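Local coordinates for uncharacterized protein Atu1656 (Agrobacterium tumefaciens, PDB 2OJH), which is of unknown function but folds as a six-bladed beta-propeller of the TolB family and may, like such propellers, serve as a binding scaffold, at residues L43-N48 with L57-G62; C86-G91 with T273-N278; S215-W220 with F233-A238; L247-Q252 with F265-G270. All blocks are in the same frame, centred on the assembly; numbering follows the deposited sequence.

Interaction 1: L43-N48 with L57-G62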
loop_
_atom_site.group_PDB
_atom_site.type_symbol
_atom_site.label_atom_id
_atom_site.label_comp_id
_atom_site.label_asym_id
_atom_site.label_seq_id
_atom_site.Cartn_x
_atom_site.Cartn_y
_atom_site.Cartn_z
ATOM N N LEU A 43 -15.019 -1.588 -9.781
ATOM C CA LEU A 43 -14.315 -1.359 -8.520
ATOM C C LEU A 43 -12.815 -1.534 -8.754
ATOM O O LEU A 43 -12.338 -2.656 -8.994
ATOM C CB LEU A 43 -14.828 -2.344 -7.458
ATOM C CG LEU A 43 -14.473 -2.073 -5.997
ATOM C CD1 LEU A 43 -15.213 -0.845 -5.505
ATOM C CD2 LEU A 43 -14.870 -3.289 -5.177
ATOM N N PHE A 44 -12.087 -0.417 -8.747
ATOM C CA PHE A 44 -10.649 -0.432 -8.968
ATOM C C PHE A 44 -10.018 0.036 -7.680
ATOM O O PHE A 44 -10.593 0.887 -6.984
ATOM C CB PHE A 44 -10.248 0.493 -10.116
ATOM C CG PHE A 44 -10.215 -0.186 -11.440
ATOM C CD1 PHE A 44 -11.393 -0.633 -12.041
ATOM C CD2 PHE A 44 -8.997 -0.429 -12.065
ATOM C CE1 PHE A 44 -11.368 -1.274 -13.272
ATOM C CE2 PHE A 44 -8.964 -1.084 -13.301
ATOM C CZ PHE A 44 -10.146 -1.507 -13.894
ATOM N N GLU A 45 -8.845 -0.514 -7.359
ATOM C CA GLU A 45 -8.282 -0.344 -6.018
ATOM C C GLU A 45 -6.792 -0.099 -5.980
ATOM O O GLU A 45 -6.060 -0.592 -6.827
ATOM C CB GLU A 45 -8.625 -1.589 -5.160
ATOM C CG GLU A 45 -10.155 -1.792 -5.030
ATOM C CD GLU A 45 -10.559 -2.884 -4.084
ATOM O OE1 GLU A 45 -10.596 -2.614 -2.865
ATOM O OE2 GLU A 45 -10.906 -4.000 -4.561
ATOM N N ALA A 46 -6.350 0.652 -4.972
ATOM C CA ALA A 46 -4.938 0.557 -4.506
ATOM C C ALA A 46 -3.838 0.830 -5.544
ATOM O O ALA A 46 -3.022 -0.056 -5.899
ATOM C CB ALA A 46 -4.706 -0.811 -3.775
ATOM N N PRO A 47 -3.792 2.078 -6.046
ATOM C CA PRO A 47 -2.811 2.382 -7.095
ATOM C C PRO A 47 -1.350 2.427 -6.583
ATOM O O PRO A 47 -1.083 2.973 -5.495
ATOM C CB PRO A 47 -3.263 3.770 -7.584
ATOM C CG PRO A 47 -3.920 4.398 -6.383
ATOM C CD PRO A 47 -4.625 3.245 -5.693
ATOM N N ASN A 48 -0.446 1.828 -7.365
ATOM C CA ASN A 48 0.994 2.137 -7.334
ATOM C C ASN A 48 1.307 3.095 -8.483
ATOM O O ASN A 48 0.562 3.174 -9.463
ATOM C CB ASN A 48 1.861 0.893 -7.658
ATOM C CG ASN A 48 1.603 -0.288 -6.754
ATOM O OD1 ASN A 48 1.327 -1.379 -7.239
ATOM N ND2 ASN A 48 1.692 -0.093 -5.439
ATOM N N LEU A 57 -0.485 1.397 -11.448
ATOM C CA LEU A 57 -0.811 -0.021 -11.350
ATOM C C LEU A 57 -1.931 -0.228 -10.319
ATOM O O LEU A 57 -1.782 0.097 -9.114
ATOM C CB LEU A 57 0.439 -0.848 -11.031
ATOM C CG LEU A 57 0.290 -2.377 -11.070
ATOM C CD1 LEU A 57 0.168 -2.883 -12.506
ATOM C CD2 LEU A 57 1.479 -3.013 -10.344
ATOM N N LEU A 58 -3.068 -0.717 -10.805
ATOM C CA LEU A 58 -4.267 -0.908 -9.976
ATOM C C LEU A 58 -4.719 -2.372 -10.002
ATOM O O LEU A 58 -4.452 -3.100 -10.958
ATOM C CB LEU A 58 -5.446 -0.092 -10.533
ATOM C CG LEU A 58 -5.617 1.433 -10.392
ATOM C CD1 LEU A 58 -6.163 1.892 -9.072
ATOM C CD2 LEU A 58 -4.382 2.250 -10.830
ATOM N N ASN A 59 -5.461 -2.792 -8.983
ATOM C CA ASN A 59 -6.177 -4.064 -9.125
ATOM C C ASN A 59 -7.683 -3.883 -9.200
ATOM O O ASN A 59 -8.261 -2.929 -8.639
ATOM C CB ASN A 59 -5.799 -5.075 -8.023
ATOM C CG ASN A 59 -6.096 -4.546 -6.643
ATOM O OD1 ASN A 59 -5.404 -3.664 -6.155
ATOM N ND2 ASN A 59 -7.134 -5.069 -6.020
ATOM N N SER A 60 -8.315 -4.847 -9.852
ATOM C CA SER A 60 -9.758 -4.900 -9.915
ATOM C C SER A 60 -10.212 -6.344 -10.110
ATOM O O SER A 60 -9.838 -7.009 -11.095
ATOM C CB SER A 60 -10.269 -4.020 -11.057
ATOM O OG SER A 60 -11.687 -4.078 -11.146
ATOM N N GLU A 61 -11.026 -6.806 -9.165
ATOM C CA GLU A 61 -11.656 -8.132 -9.237
ATOM C C GLU A 61 -10.627 -9.246 -9.447
ATOM O O GLU A 61 -10.839 -10.162 -10.246
ATOM C CB GLU A 61 -12.745 -8.158 -10.322
ATOM C CG GLU A 61 -13.789 -7.050 -10.192
ATOM C CD GLU A 61 -14.713 -7.222 -8.987
ATOM O OE1 GLU A 61 -14.817 -8.358 -8.465
ATOM O OE2 GLU A 61 -15.351 -6.226 -8.558
ATOM N N GLY A 62 -9.505 -9.133 -8.737
ATOM C CA GLY A 62 -8.450 -10.148 -8.746
ATOM C C GLY A 62 -7.381 -10.038 -9.822
ATOM O O GLY A 62 -6.422 -10.826 -9.832
HETATM O O HOH W 1 -11.973 -4.868 -7.302
HETATM O O HOH W 2 -15.903 -4.268 -10.522
#

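Interaction 2: C86-G91 with T273-N278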
loop_
_atom_site.group_PDB
_atom_site.type_symbol
_atom_site.label_atom_id
_atom_site.label_comp_id
_atom_site.label_asym_id
_atom_site.label_seq_id
_atom_site.Cartn_x
_atom_site.Cartn_y
_atom_site.Cartn_z
ATOM N N CYS A 86 -5.695 -11.760 -7.261
ATOM C CA CYS A 86 -4.831 -10.781 -6.610
ATOM C C CYS A 86 -5.635 -9.850 -5.701
ATOM O O CYS A 86 -6.774 -9.456 -6.021
ATOM C CB CYS A 86 -4.109 -9.928 -7.650
ATOM S SG CYS A 86 -2.929 -10.876 -8.558
ATOM N N ASN A 87 -5.051 -9.474 -4.574
ATOM C CA ASN A 87 -5.745 -8.566 -3.692
ATOM C C ASN A 87 -5.115 -7.165 -3.815
ATOM O O ASN A 87 -4.352 -6.919 -4.761
ATOM C CB ASN A 87 -5.777 -9.113 -2.253
ATOM C CG ASN A 87 -4.376 -9.264 -1.636
ATOM O OD1 ASN A 87 -3.479 -8.453 -1.895
ATOM N ND2 ASN A 87 -4.202 -10.290 -0.767
ATOM N N ASN A 88 -5.411 -6.283 -2.865
ATOM C CA ASN A 88 -5.007 -4.861 -2.962
ATOM C C ASN A 88 -3.571 -4.535 -2.573
ATOM O O ASN A 88 -3.218 -3.360 -2.494
ATOM C CB ASN A 88 -5.864 -3.999 -2.053
ATOM C CG ASN A 88 -7.285 -3.892 -2.520
ATOM O OD1 ASN A 88 -7.742 -4.636 -3.421
ATOM N ND2 ASN A 88 -8.009 -2.949 -1.919
ATOM N N ASP A 89 -2.759 -5.567 -2.333
ATOM C CA ASP A 89 -1.423 -5.405 -1.748
ATOM C C ASP A 89 -0.418 -5.838 -2.782
ATOM O O ASP A 89 -0.228 -7.034 -3.004
ATOM C CB ASP A 89 -1.300 -6.255 -0.477
ATOM C CG ASP A 89 -2.365 -5.957 0.554
ATOM O OD1 ASP A 89 -2.715 -4.769 0.806
ATOM O OD2 ASP A 89 -2.840 -6.926 1.190
ATOM N N HIS A 90 0.212 -4.865 -3.436
ATOM C CA HIS A 90 1.052 -5.139 -4.604
ATOM C C HIS A 90 1.972 -3.949 -4.797
ATOM O O HIS A 90 1.756 -2.902 -4.232
ATOM C CB HIS A 90 0.209 -5.388 -5.877
ATOM C CG HIS A 90 -0.888 -4.376 -6.110
ATOM N ND1 HIS A 90 -0.644 -3.117 -6.620
ATOM C CD2 HIS A 90 -2.230 -4.455 -5.936
ATOM C CE1 HIS A 90 -1.782 -2.453 -6.716
ATOM N NE2 HIS A 90 -2.763 -3.246 -6.316
ATOM N N GLY A 91 2.995 -4.068 -5.620
ATOM C CA GLY A 91 3.895 -2.937 -5.739
ATOM C C GLY A 91 4.842 -3.164 -6.878
ATOM O O GLY A 91 4.762 -4.201 -7.548
ATOM N N THR A 273 -8.653 2.757 -1.264
ATOM C CA THR A 273 -8.214 4.137 -1.486
ATOM C C THR A 273 -6.692 4.191 -1.728
ATOM O O THR A 273 -6.229 4.800 -2.704
ATOM C CB THR A 273 -8.680 5.062 -0.311
ATOM O OG1 THR A 273 -10.100 5.157 -0.363
ATOM C CG2 THR A 273 -8.109 6.469 -0.413
HETATM N N MSE A 274 -5.904 3.557 -0.852
HETATM C CA MSE A 274 -4.443 3.596 -0.999
HETATM C C MSE A 274 -3.751 2.439 -0.266
HETATM O O MSE A 274 -2.806 2.673 0.501
HETATM C CB MSE A 274 -3.846 4.958 -0.543
HETATM C CG MSE A 274 -4.057 5.269 0.897
HETATM SE SE MSE A 274 -3.222 6.973 1.425
HETATM C CE MSE A 274 -4.189 8.140 0.140
ATOM N N ASN A 275 -4.177 1.186 -0.488
ATOM C CA ASN A 275 -3.568 0.123 0.342
ATOM C C ASN A 275 -2.073 0.024 0.148
ATOM O O ASN A 275 -1.329 -0.278 1.095
ATOM C CB ASN A 275 -4.178 -1.266 0.079
ATOM C CG ASN A 275 -5.616 -1.306 0.395
ATOM O OD1 ASN A 275 -6.435 -0.829 -0.394
ATOM N ND2 ASN A 275 -5.956 -1.845 1.567
ATOM N N SER A 276 -1.640 0.238 -1.086
ATOM C CA SER A 276 -0.271 -0.049 -1.488
ATOM C C SER A 276 0.531 1.249 -1.740
ATOM O O SER A 276 -0.074 2.329 -1.877
ATOM C CB SER A 276 -0.284 -0.907 -2.743
ATOM O OG SER A 276 -0.695 -2.226 -2.420
ATOM N N PRO A 277 1.877 1.158 -1.786
ATOM C CA PRO A 277 2.702 2.368 -1.946
ATOM C C PRO A 277 2.270 3.204 -3.142
ATOM O O PRO A 277 2.267 2.707 -4.280
ATOM C CB PRO A 277 4.114 1.831 -2.108
ATOM C CG PRO A 277 4.117 0.492 -1.436
ATOM C CD PRO A 277 2.702 -0.062 -1.636
ATOM N N ASN A 278 1.838 4.447 -2.887
ATOM C CA ASN A 278 1.157 5.228 -3.951
ATOM C C ASN A 278 1.808 6.547 -4.471
ATOM O O ASN A 278 1.155 7.339 -5.161
ATOM C CB ASN A 278 -0.248 5.532 -3.465
ATOM C CG ASN A 278 -0.241 6.312 -2.184
ATOM O OD1 ASN A 278 0.716 6.228 -1.403
ATOM N ND2 ASN A 278 -1.277 7.109 -1.972
HETATM O O HOH W 3 -4.103 -3.584 3.211
#

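Interaction 3: S215-W220 with F233-A238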
loop_
_atom_site.group_PDB
_atom_site.type_symbol
_atom_site.label_atom_id
_atom_site.label_comp_id
_atom_site.label_asym_id
_atom_site.label_seq_id
_atom_site.Cartn_x
_atom_site.Cartn_y
_atom_site.Cartn_z
ATOM N N SER A 215 -3.621 9.812 17.987
ATOM C CA SER A 215 -4.798 10.514 17.466
ATOM C C SER A 215 -6.069 9.935 18.041
ATOM O O SER A 215 -6.040 8.872 18.670
ATOM C CB SER A 215 -4.866 10.430 15.936
ATOM O OG SER A 215 -4.781 9.078 15.474
ATOM N N ALA A 216 -7.180 10.637 17.815
ATOM C CA ALA A 216 -8.501 10.089 18.055
ATOM C C ALA A 216 -9.020 9.246 16.882
ATOM O O ALA A 216 -10.221 9.027 16.766
ATOM C CB ALA A 216 -9.501 11.219 18.362
ATOM N N TYR A 217 -8.142 8.755 16.022
ATOM C CA TYR A 217 -8.618 8.006 14.852
ATOM C C TYR A 217 -7.929 6.671 14.762
ATOM O O TYR A 217 -6.996 6.413 15.513
ATOM C CB TYR A 217 -8.324 8.771 13.558
ATOM C CG TYR A 217 -8.976 10.130 13.513
ATOM C CD1 TYR A 217 -10.367 10.258 13.544
ATOM C CD2 TYR A 217 -8.203 11.287 13.456
ATOM C CE1 TYR A 217 -10.969 11.497 13.516
ATOM C CE2 TYR A 217 -8.806 12.553 13.421
ATOM C CZ TYR A 217 -10.190 12.640 13.450
ATOM O OH TYR A 217 -10.813 13.875 13.439
ATOM N N GLY A 218 -8.418 5.818 13.862
ATOM C CA GLY A 218 -7.668 4.629 13.431
ATOM C C GLY A 218 -6.925 4.965 12.141
ATOM O O GLY A 218 -7.540 5.294 11.122
ATOM N N ASP A 219 -5.599 4.840 12.178
ATOM C CA ASP A 219 -4.737 5.440 11.177
ATOM C C ASP A 219 -4.216 4.250 10.437
ATOM O O ASP A 219 -3.773 3.283 11.067
ATOM C CB ASP A 219 -3.605 6.233 11.875
ATOM C CG ASP A 219 -4.103 7.494 12.593
ATOM O OD1 ASP A 219 -5.116 8.062 12.154
ATOM O OD2 ASP A 219 -3.459 7.946 13.565
ATOM N N TRP A 220 -4.272 4.296 9.097
ATOM C CA TRP A 220 -4.061 3.108 8.302
ATOM C C TRP A 220 -3.242 3.466 7.059
ATOM O O TRP A 220 -3.202 4.626 6.631
ATOM C CB TRP A 220 -5.434 2.567 7.860
ATOM C CG TRP A 220 -6.143 1.672 8.889
ATOM C CD1 TRP A 220 -6.980 2.055 9.911
ATOM C CD2 TRP A 220 -6.048 0.257 8.949
ATOM N NE1 TRP A 220 -7.418 0.924 10.610
ATOM C CE2 TRP A 220 -6.828 -0.185 10.024
ATOM C CE3 TRP A 220 -5.332 -0.698 8.187
ATOM C CZ2 TRP A 220 -6.929 -1.542 10.360
ATOM C CZ3 TRP A 220 -5.436 -2.033 8.530
ATOM C CH2 TRP A 220 -6.236 -2.443 9.590
ATOM N N PHE A 233 -1.524 9.017 4.751
ATOM C CA PHE A 233 -2.193 7.896 5.391
ATOM C C PHE A 233 -3.677 8.232 5.469
ATOM O O PHE A 233 -4.071 9.345 5.120
ATOM C CB PHE A 233 -1.578 7.554 6.774
ATOM C CG PHE A 233 -1.744 8.640 7.826
ATOM C CD1 PHE A 233 -0.865 9.703 7.870
ATOM C CD2 PHE A 233 -2.723 8.542 8.808
ATOM C CE1 PHE A 233 -0.992 10.694 8.855
ATOM C CE2 PHE A 233 -2.874 9.554 9.786
ATOM C CZ PHE A 233 -2.013 10.610 9.794
ATOM N N VAL A 234 -4.497 7.248 5.831
ATOM C CA VAL A 234 -5.941 7.454 5.976
ATOM C C VAL A 234 -6.326 7.361 7.454
ATOM O O VAL A 234 -5.841 6.476 8.145
ATOM C CB VAL A 234 -6.713 6.379 5.230
ATOM C CG1 VAL A 234 -8.215 6.452 5.525
ATOM C CG2 VAL A 234 -6.465 6.478 3.711
ATOM N N SER A 235 -7.227 8.228 7.914
ATOM C CA SER A 235 -7.796 8.172 9.276
ATOM C C SER A 235 -9.284 7.824 9.220
ATOM O O SER A 235 -10.072 8.563 8.621
ATOM C CB SER A 235 -7.649 9.519 9.997
ATOM O OG SER A 235 -6.321 9.691 10.484
ATOM N N TYR A 236 -9.666 6.694 9.820
ATOM C CA TYR A 236 -11.071 6.335 9.959
ATOM C C TYR A 236 -11.570 6.919 11.267
ATOM O O TYR A 236 -10.756 7.217 12.131
ATOM C CB TYR A 236 -11.198 4.846 10.111
ATOM C CG TYR A 236 -11.016 4.008 8.869
ATOM C CD1 TYR A 236 -12.114 3.648 8.077
ATOM C CD2 TYR A 236 -9.779 3.542 8.524
ATOM C CE1 TYR A 236 -11.950 2.818 6.946
ATOM C CE2 TYR A 236 -9.608 2.726 7.393
ATOM C CZ TYR A 236 -10.717 2.368 6.620
ATOM O OH TYR A 236 -10.564 1.525 5.496
ATOM N N ASP A 237 -12.884 7.047 11.447
ATOM C CA ASP A 237 -13.404 7.331 12.783
ATOM C C ASP A 237 -12.951 6.244 13.774
ATOM O O ASP A 237 -12.686 5.095 13.393
ATOM C CB ASP A 237 -14.935 7.488 12.788
ATOM C CG ASP A 237 -15.423 8.659 11.920
ATOM O OD1 ASP A 237 -14.613 9.535 11.506
ATOM O OD2 ASP A 237 -16.642 8.689 11.637
ATOM N N ALA A 238 -12.804 6.652 15.022
ATOM C CA ALA A 238 -12.319 5.812 16.123
ATOM C C ALA A 238 -13.200 4.595 16.375
ATOM O O ALA A 238 -12.688 3.510 16.663
ATOM C CB ALA A 238 -12.237 6.652 17.402
#

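Interaction 4: L247-Q252 with F265-G270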
loop_
_atom_site.group_PDB
_atom_site.type_symbol
_atom_site.label_atom_id
_atom_site.label_comp_id
_atom_site.label_asym_id
_atom_site.label_seq_id
_atom_site.Cartn_x
_atom_site.Cartn_y
_atom_site.Cartn_z
ATOM N N LEU A 247 -16.628 4.225 3.632
ATOM C CA LEU A 247 -16.930 5.086 4.790
ATOM C C LEU A 247 -16.368 6.474 4.543
ATOM O O LEU A 247 -15.482 6.647 3.703
ATOM C CB LEU A 247 -16.266 4.501 6.045
ATOM C CG LEU A 247 -16.743 3.120 6.503
ATOM C CD1 LEU A 247 -15.777 2.560 7.524
ATOM C CD2 LEU A 247 -18.133 3.255 7.096
ATOM N N ASP A 248 -16.877 7.435 5.292
ATOM C CA ASP A 248 -16.369 8.804 5.294
ATOM C C ASP A 248 -15.052 8.816 6.058
ATOM O O ASP A 248 -15.041 8.644 7.282
ATOM C CB ASP A 248 -17.412 9.725 5.939
ATOM C CG ASP A 248 -18.601 9.950 5.035
ATOM O OD1 ASP A 248 -18.376 10.146 3.825
ATOM O OD2 ASP A 248 -19.750 9.922 5.521
ATOM N N VAL A 249 -13.942 8.927 5.314
ATOM C CA VAL A 249 -12.593 8.968 5.911
ATOM C C VAL A 249 -11.865 10.314 5.634
ATOM O O VAL A 249 -12.442 11.216 5.020
ATOM C CB VAL A 249 -11.705 7.757 5.508
ATOM C CG1 VAL A 249 -12.388 6.433 5.887
ATOM C CG2 VAL A 249 -11.326 7.777 4.006
ATOM N N ARG A 250 -10.636 10.437 6.144
ATOM C CA ARG A 250 -9.790 11.611 5.947
ATOM C C ARG A 250 -8.467 11.126 5.378
ATOM O O ARG A 250 -7.911 10.166 5.889
ATOM C CB ARG A 250 -9.520 12.309 7.282
ATOM C CG ARG A 250 -10.749 12.875 7.991
ATOM C CD ARG A 250 -10.419 13.295 9.430
ATOM N NE ARG A 250 -11.390 14.241 9.988
ATOM C CZ ARG A 250 -12.532 13.906 10.590
ATOM N NH1 ARG A 250 -12.888 12.631 10.716
ATOM N NH2 ARG A 250 -13.330 14.857 11.067
ATOM N N VAL A 251 -7.978 11.768 4.320
ATOM C CA VAL A 251 -6.639 11.504 3.812
ATOM C C VAL A 251 -5.754 12.540 4.519
ATOM O O VAL A 251 -5.985 13.753 4.409
ATOM C CB VAL A 251 -6.571 11.584 2.272
ATOM C CG1 VAL A 251 -5.129 11.453 1.755
ATOM C CG2 VAL A 251 -7.460 10.489 1.640
ATOM N N GLN A 252 -4.777 12.036 5.273
ATOM C CA GLN A 252 -3.953 12.846 6.125
ATOM C C GLN A 252 -2.535 12.892 5.625
ATOM O O GLN A 252 -2.087 11.993 4.911
ATOM C CB GLN A 252 -3.903 12.254 7.535
ATOM C CG GLN A 252 -5.230 11.971 8.166
ATOM C CD GLN A 252 -5.859 13.212 8.697
ATOM O OE1 GLN A 252 -6.645 13.838 8.011
ATOM N NE2 GLN A 252 -5.494 13.606 9.911
ATOM N N PHE A 265 -7.756 16.095 2.461
ATOM C CA PHE A 265 -9.159 16.193 2.037
ATOM C C PHE A 265 -9.984 15.087 2.706
ATOM O O PHE A 265 -9.419 14.105 3.152
ATOM C CB PHE A 265 -9.274 16.117 0.509
ATOM C CG PHE A 265 -8.414 15.047 -0.114
ATOM C CD1 PHE A 265 -7.110 15.340 -0.497
ATOM C CD2 PHE A 265 -8.909 13.760 -0.323
ATOM C CE1 PHE A 265 -6.302 14.355 -1.085
ATOM C CE2 PHE A 265 -8.117 12.772 -0.919
ATOM C CZ PHE A 265 -6.808 13.078 -1.283
ATOM N N ASP A 266 -11.304 15.302 2.815
ATOM C CA ASP A 266 -12.258 14.236 3.140
ATOM C C ASP A 266 -12.461 13.359 1.915
ATOM O O ASP A 266 -12.281 13.806 0.778
ATOM C CB ASP A 266 -13.602 14.800 3.518
ATOM C CG ASP A 266 -13.558 15.620 4.801
ATOM O OD1 ASP A 266 -12.613 15.457 5.594
ATOM O OD2 ASP A 266 -14.482 16.432 5.006
ATOM N N LEU A 267 -12.877 12.126 2.144
ATOM C CA LEU A 267 -13.022 11.173 1.056
ATOM C C LEU A 267 -14.008 10.062 1.436
ATOM O O LEU A 267 -14.084 9.636 2.600
ATOM C CB LEU A 267 -11.659 10.600 0.684
ATOM C CG LEU A 267 -11.608 9.455 -0.312
ATOM C CD1 LEU A 267 -10.500 9.646 -1.325
ATOM C CD2 LEU A 267 -11.400 8.134 0.409
ATOM N N PHE A 268 -14.767 9.607 0.445
ATOM C CA PHE A 268 -15.615 8.451 0.624
ATOM C C PHE A 268 -14.825 7.266 0.105
ATOM O O PHE A 268 -14.446 7.203 -1.085
ATOM C CB PHE A 268 -16.937 8.613 -0.113
ATOM C CG PHE A 268 -17.887 7.481 0.131
ATOM C CD1 PHE A 268 -18.635 7.433 1.303
ATOM C CD2 PHE A 268 -18.009 6.459 -0.788
ATOM C CE1 PHE A 268 -19.504 6.393 1.544
ATOM C CE2 PHE A 268 -18.879 5.394 -0.558
ATOM C CZ PHE A 268 -19.628 5.365 0.610
ATOM N N GLY A 269 -14.513 6.352 1.022
ATOM C CA GLY A 269 -13.649 5.221 0.694
ATOM C C GLY A 269 -13.100 4.546 1.944
ATOM O O GLY A 269 -13.847 4.255 2.884
ATOM N N GLY A 270 -11.793 4.332 1.961
ATOM C CA GLY A 270 -11.145 3.540 3.002
ATOM C C GLY A 270 -10.450 2.397 2.306
ATOM O O GLY A 270 -9.409 2.602 1.675
#

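Interaction 1: L43-N48 with L57-G62
With its OG set trans to the backbone N (chi1 179°), Ser-60 reaches across to the carbonyl of Leu-43, while Phe-44, at a chi1 of -91°, off the staggered value, lays its ring under the same serine. Ser-60 OG donates to Leu-43 O at 2.7 Å, coming from above the carbonyl plane. Ser-60 CB sits 3.6 Å from the centroid of the Phe-44 ring and only 6° off its normal, a CH-pi contact over the ring centre; Leu-58 CB meets the edge of that ring. Antiparallel pairing follows: Glu-45 N bonds Asn-59 O at 2.8 Å, and Asn-48 N bonds Leu-57 O at 2.8 Å. Between these pairs the register slips by one residue, a beta bulge at Ala-46 and Pro-47, where Leu-58 CD2 packs 3.8 Å from Pro-47 CB. A water joins Leu-43 O, Glu-45 OE2 and Glu-61 N. The side chains of Glu-45, Asn-48 and Asn-59 leave from the same face of the hairpin; Arg-245 forms a salt bridge with Glu-45, and His-90 hydrogen-bonds both asparagines. Phe-44, Pro-47 and Leu-58 thus supply apolar packing, and the buried polar ends find partners beyond this propeller-blade hairpin.

Interaction 2: C86-G91 with T273-N278
Ser-276 packs its hydroxyl into the bend of residues 88 to 90, the tight part of the contact. Its OG, trans to the carbonyl carbon (chi1 -73°), lies between two backbone groups: Ser-276 OG donates to Asn-88 O at 2.8 Å, on a lone pair in the carbonyl plane, and accepts from His-90 N at 3.0 Å with an N-H angle of 162°. The same oxygen lies over a face of the His-90 imidazole. Beside it, Asn-88 ND2 donates to Asn-275 OD1 at 3.0 Å, from well above that carbonyl plane; the amide planes are 72° apart. Asn-88 also bonds Asn-59 through OD1 and Glu-45 through ND2, and Gln-271 holds Asn-275 ND2. The looser side is at Asp-89, whose OD1 comes no closer than 3.9 Å to Asn-275 CB. A water bridges the two, donating to Asp-89 OD1 and accepting from Asn-275 ND2, and a bound acetic acid, probably from the crystallisation liquor, lies about 5 Å from the Asp-89 side chain. Both segments are loops near the propeller centre, the first leading into strand 91-92, the second preceding strand 285-291. Ala-46 of strand 45-49 touches Asn-88, His-90 and Asn-275, while strand 131-136 borders Asp-89 and Pro-277.

Interaction 3: S215-W220 with F233-A238
Trp-220, Tyr-236 and Tyr-217 bury the most surface here. Tyr-236 turns its edge to the face of the Trp-220 five-membered ring in an offset edge-to-face pair, centroids 5.1 Å apart and planes at 80°; the closest carbons, Trp-220 CD1 and Tyr-236 CD2, are 3.5 Å apart. Both side chains leave the same face of the hairpin, each with its CG trans to its carbonyl carbon (chi1 -84° and -75°), and Gly-218 O lies in plane at the edge of both rings. The backbone fixes this register: Tyr-236 N donates to Gly-218 O at 2.9 Å, and Trp-220 N to Val-234 O at 2.8 Å. Tyr-217 works nearer the strand end, its CB 3.2 Å from Tyr-236 O and 3.7 Å from Ser-235 CB. On the face carrying Asp-219 and Ser-235, Ser-235 OG donates to Asp-219 OD1 at 2.6 Å, meeting it nearly along the C-O axis, while Ser-215 OG and Thr-213 hold OD2; the edge of the Phe-233 ring borders the same carboxylate. Strand 217-224 is the first of its four-stranded antiparallel blade, and 230-237 lies between it and 247-255. Asp-219 touches strand 198-203 of the preceding blade, and His-243 from a loop stacks on Trp-220.

Interaction 4: L247-Q252 with F265-G270
The outer hairpin of a four-stranded propeller blade is formed by strands 247-255 and 262-267, the latter one of the two edge strands of that sheet and the last in chain order. The two short strand segments run antiparallel at 148°, with their axes approaching to 4.7 Å. Hydrogen-bonded pairs recur at Leu-247 with Gly-269, Val-249 with Leu-267 and Val-251 with Phe-265. Within the first of these, Gly-269 N donates to Leu-247 O at 2.9 Å, almost straight at 177°, and the reverse bond from Leu-247 N to Gly-269 O is equally short. Val-249 N donates to Leu-267 O at 2.8 Å, whereas the return bond from Leu-267 N approaches Val-249 O from above its carbonyl plane.

Side chains sort by face. On the one bearing Val-249, Val-251, Phe-265 and Leu-267, Val-249 CG2 lies 3.6 Å from Leu-267 CD2, the two side chains running side by side. Val-234 and Tyr-236 of the adjoining strand touch Val-249, Tyr-288 and Arg-290 of strand 285-291 touch Leu-267, and Val-249, Val-251 and Leu-267 are all buried. The other face is more exposed and polar: Arg-250 and Asp-266 lie side by side, and Asp-248 OD1 lies at the edge of the Phe-268 ring, close to its plane. At Phe-268 the chain turns a corner, yet Gly-269 still pairs with Leu-247. At the other end, Phe-265 holds CG between its backbone N and carbonyl carbon (chi1 44°), placing the ring beside Val-251, whose CB sits over one face, 4.0 Å from the Phe-265 ring centroid and displaced toward the rim.

Interactions 3 and 4 belong to one blade: strands 230-237 and 247-255 are neighbours, joined by backbone bonds such as Phe-233 O to Gln-252 N, and their centres lie about 10 Å apart. Both sit about 16 Å from the chain centre and include exposed residues, interaction 4 being only partly buried. Interaction 1 is a hairpin of another blade, more buried and bulged, while interaction 2 has no strand pairing and its centre lies about 4 Å from the chain centre. Polar groups dominate there, and it shares a hydrogen-bond network with interaction 1 through His-90. Met-274, a selenomethionine, instead packs apolar atoms against Val-234 and Val-251, tying interaction 2 to both hairpins of that blade.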